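PDB 1DDZ: carbonic anhydrase from Porphyridium purpureum, which probably catalyses the reversible conversion of hydrogencarbonate and a proton into carbon dioxide and water, with zinc as cofactor. Local coordinates for residues A[409-412]-A[413-416]; A[430-433]-A[434-437]. All coordinates share one frame; numbering follows the deposited sequence.

In the fold
Contact 1 (409-416) ends one short helix, and contact 2 (430-437) lies farther along the chain on the long helix 426-447, yet their centres are only about 10 Å apart. An apolar seam joins them: Val412 CG1 lies 3.7 Å from Leu433 CD2, while Ile409 also packs on Leu433 and Val412 on Ile436. Contact 2 is nearer the metal. The side chain of Ile434 is about 4 Å from that of the zinc ligand Cys387 and about 7 Å from the zinc ion, whereas that of Ile409 in contact 1 is about 9 Å from the ion. Contact 1 touches the second subunit, whereas no other chain touches contact 2.

Contact 1. Residues A[409-412]-A[413-416]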
# COMPACT_ATOMS: atom_id res chain seq x y z
N ILE A 409 12.02 3.38 -10.68
CA ILE A 409 12.55 3.76 -11.98
C ILE A 409 14.08 3.75 -11.89
O ILE A 409 14.76 3.45 -12.86
CB ILE A 409 12.04 5.13 -12.45
CG1 ILE A 409 10.64 4.98 -13.01
CG2 ILE A 409 12.94 5.69 -13.54
CD1 ILE A 409 9.64 5.74 -12.23
N ARG A 410 14.60 4.01 -10.70
CA ARG A 410 16.03 3.98 -10.48
C ARG A 410 16.56 2.55 -10.64
O ARG A 410 17.64 2.34 -11.17
CB ARG A 410 16.38 4.53 -9.11
CG ARG A 410 16.59 6.03 -9.11
CD ARG A 410 17.83 6.41 -9.90
NE ARG A 410 18.58 7.40 -9.16
CZ ARG A 410 19.73 7.19 -8.53
NH1 ARG A 410 20.34 6.02 -8.57
NH2 ARG A 410 20.20 8.14 -7.75
N ASP A 411 15.77 1.57 -10.21
CA ASP A 411 16.15 0.16 -10.35
C ASP A 411 16.28 -0.20 -11.82
O ASP A 411 17.15 -0.97 -12.23
CB ASP A 411 15.10 -0.75 -9.72
CG ASP A 411 15.09 -0.71 -8.21
OD1 ASP A 411 15.95 -0.05 -7.59
OD2 ASP A 411 14.21 -1.35 -7.64
N VAL A 412 15.36 0.32 -12.62
CA VAL A 412 15.39 0.09 -14.05
C VAL A 412 16.68 0.66 -14.65
O VAL A 412 17.34 0.00 -15.45
CB VAL A 412 14.16 0.74 -14.74
CG1 VAL A 412 14.20 0.51 -16.24
CG2 VAL A 412 12.87 0.20 -14.15
N ARG A 413 17.07 1.87 -14.23
CA ARG A 413 18.27 2.52 -14.72
C ARG A 413 19.47 1.66 -14.39
O ARG A 413 20.24 1.27 -15.28
CB ARG A 413 18.44 3.89 -14.08
CG ARG A 413 19.37 4.76 -14.87
CD ARG A 413 19.79 6.01 -14.13
NE ARG A 413 20.86 5.65 -13.23
CZ ARG A 413 22.09 6.12 -13.30
NH1 ARG A 413 22.42 7.01 -14.23
NH2 ARG A 413 22.99 5.71 -12.43
N ARG A 414 19.58 1.33 -13.10
CA ARG A 414 20.67 0.53 -12.57
C ARG A 414 20.85 -0.81 -13.21
O ARG A 414 21.95 -1.25 -13.39
CB ARG A 414 20.50 0.32 -11.07
CG ARG A 414 21.47 -0.66 -10.47
CD ARG A 414 21.41 -0.68 -8.95
NE ARG A 414 20.06 -0.93 -8.47
CZ ARG A 414 19.71 -1.95 -7.70
NH1 ARG A 414 20.62 -2.85 -7.31
NH2 ARG A 414 18.45 -2.06 -7.29
N HIS A 415 19.75 -1.46 -13.57
CA HIS A 415 19.86 -2.79 -14.18
C HIS A 415 19.97 -2.77 -15.69
O HIS A 415 19.92 -3.82 -16.32
CB HIS A 415 18.64 -3.66 -13.81
CG HIS A 415 18.56 -4.03 -12.35
ND1 HIS A 415 17.45 -3.78 -11.58
CD2 HIS A 415 19.48 -4.57 -11.52
CE1 HIS A 415 17.69 -4.13 -10.33
NE2 HIS A 415 18.92 -4.61 -10.27
N ASN A 416 20.06 -1.59 -16.28
CA ASN A 416 20.13 -1.49 -17.73
C ASN A 416 21.20 -0.54 -18.20
O ASN A 416 21.04 0.10 -19.25
CB ASN A 416 18.78 -1.04 -18.27
CG ASN A 416 17.72 -2.11 -18.15
OD1 ASN A 416 17.49 -2.86 -19.07
ND2 ASN A 416 17.07 -2.17 -17.01
O HOH W 1 19.95 3.86 -11.09
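Arg414 reaches back along its own helix to Asp411, three residues earlier, and its side chain can be followed atom by atom. CB rests 3.5 Å from Arg410 O, the same carbonyl that accepts the Arg414 backbone N-H. With CG anti to the backbone N (chi1 171°), the chain runs out extended until it bends at chi3 (55°), which brings the guanidinium alongside the aspartate. There NH2 gives Asp411 OD1 a weak hydrogen bond of 3.2 Å, part of a salt bridge. The carboxylate meets the edge of the guanidinium, near its plane, but the two planes are turned 73° apart, so this is a single-pronged pairing. His415 NE2 sits over the centre of one guanidinium face. NH1 completes a second salt bridge, to Glu440 of the second subunit, and Asp411 OD2 bonds to His358 of that subunit.

On another side of the turn, a water donates a hydrogen bond to Arg410 O (2.8 Å). The same water accepts from Arg413 NE (2.9 Å), in the guanidinium plane, and only weakly from Arg410 NH1. The outer ends of these arginines turn to the second subunit: Arg410 forms a salt bridge with its Glu14, and Arg413 NH2 bonds to the carbonyl of its Val9.

As the helix ends, Asn416 ND2 donates to Val412 O (2.7 Å), in the carbonyl plane and on a lone pair, so a side-chain amide takes up a carbonyl of the last turn. The chemistry implies that the intrahelical salt bridge is a modest link: Asp411 and Arg414 each also pair across the dimer interface, and are probably held at least as much by the second subunit as by each other.

Contact 2. Residues A[430-433]-A[434-437]; sequences LNRL and IEIN
Ile434 N donates to Leu430 O at 2.9 Å and Ile436 N to Arg432 O at 2.9 Å, the four-residue spacing of a regular alpha-helix, while the Glu435 N-H is shared between a longer bond to Asn431 O and a weak one to Arg432 O. On one flank, Leu430 CD2 packs 3.7 Å from Ile434 CG1, the two branched chains crossing at a slant. On another, Arg432 and Glu435 form a salt bridge one turn apart. Bends at chi2 (60°) and chi3 in the arginine swing its guanidinium over to the glutamate, and NH1 donates to Glu435 OE1 (3.0 Å) on the syn side in a fairly straight bond (162°), though 28° out of the carboxylate plane. Arg432 CG lies 4.0 Å from Ile436 CD1. Glu419 takes the NE of Arg432 and the carbonyl of Gln27 its NH2, while Glu435 OE2 bonds to the Tyr385 hydroxyl and to Gly30 N. Replacing Arg432 by an alanine would probably leave the buried Glu435 OE1 and Glu419 without their positive mate and open a gap beside Ile436. Helix 426-447 is one of the helices of the alpha-beta-alpha fold of beta-carbonic anhydrases, and through Ile434 it packs on the zinc ligand Cys387.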
# COMPACT_ATOMS: atom_id res chain seq x y z
N LEU A 430 16.96 9.71 -21.45
CA LEU A 430 15.73 9.68 -20.67
C LEU A 430 14.70 8.87 -21.44
O LEU A 430 13.99 8.03 -20.90
CB LEU A 430 15.15 11.08 -20.52
CG LEU A 430 14.21 11.47 -19.35
CD1 LEU A 430 13.23 12.53 -19.80
CD2 LEU A 430 13.45 10.28 -18.76
N ASN A 431 14.58 9.17 -22.73
CA ASN A 431 13.64 8.48 -23.58
C ASN A 431 13.89 7.00 -23.68
O ASN A 431 12.95 6.25 -23.92
CB ASN A 431 13.64 9.10 -24.96
CG ASN A 431 12.92 10.42 -24.99
OD1 ASN A 431 12.79 11.02 -26.02
ND2 ASN A 431 12.43 10.87 -23.84
N ARG A 432 15.13 6.56 -23.53
CA ARG A 432 15.43 5.13 -23.59
C ARG A 432 14.99 4.49 -22.28
O ARG A 432 14.41 3.40 -22.28
CB ARG A 432 16.93 4.87 -23.82
CG ARG A 432 17.29 3.38 -23.91
CD ARG A 432 16.56 2.70 -25.06
NE ARG A 432 17.50 2.26 -26.09
CZ ARG A 432 17.18 1.96 -27.34
NH1 ARG A 432 15.94 2.06 -27.78
NH2 ARG A 432 18.11 1.47 -28.14
N LEU A 433 15.28 5.17 -21.18
CA LEU A 433 14.91 4.70 -19.84
C LEU A 433 13.39 4.52 -19.79
O LEU A 433 12.87 3.57 -19.21
CB LEU A 433 15.31 5.74 -18.79
CG LEU A 433 15.67 5.37 -17.34
CD1 LEU A 433 15.12 6.45 -16.46
CD2 LEU A 433 15.15 4.02 -16.92
N ILE A 434 12.68 5.47 -20.40
CA ILE A 434 11.23 5.47 -20.47
C ILE A 434 10.74 4.23 -21.22
O ILE A 434 9.75 3.61 -20.85
CB ILE A 434 10.74 6.79 -21.17
CG1 ILE A 434 10.92 7.97 -20.22
CG2 ILE A 434 9.32 6.69 -21.67
CD1 ILE A 434 10.44 9.25 -20.83
N GLU A 435 11.48 3.84 -22.26
CA GLU A 435 11.12 2.68 -23.06
C GLU A 435 11.33 1.39 -22.29
O GLU A 435 10.50 0.47 -22.34
CB GLU A 435 11.98 2.65 -24.34
CG GLU A 435 11.67 3.74 -25.32
CD GLU A 435 12.70 3.86 -26.45
OE1 GLU A 435 13.87 3.53 -26.21
OE2 GLU A 435 12.34 4.27 -27.57
N ILE A 436 12.49 1.28 -21.67
CA ILE A 436 12.83 0.10 -20.89
C ILE A 436 11.89 0.00 -19.66
O ILE A 436 11.55 -1.11 -19.21
CB ILE A 436 14.29 0.17 -20.48
CG1 ILE A 436 15.16 0.14 -21.74
CG2 ILE A 436 14.64 -0.97 -19.56
CD1 ILE A 436 16.67 0.34 -21.44
N ASN A 437 11.45 1.15 -19.14
CA ASN A 437 10.53 1.16 -18.01
C ASN A 437 9.21 0.50 -18.42
O ASN A 437 8.69 -0.36 -17.72
CB ASN A 437 10.30 2.58 -17.49
CG ASN A 437 9.32 2.62 -16.32
OD1 ASN A 437 8.26 3.21 -16.44
ND2 ASN A 437 9.68 2.00 -15.21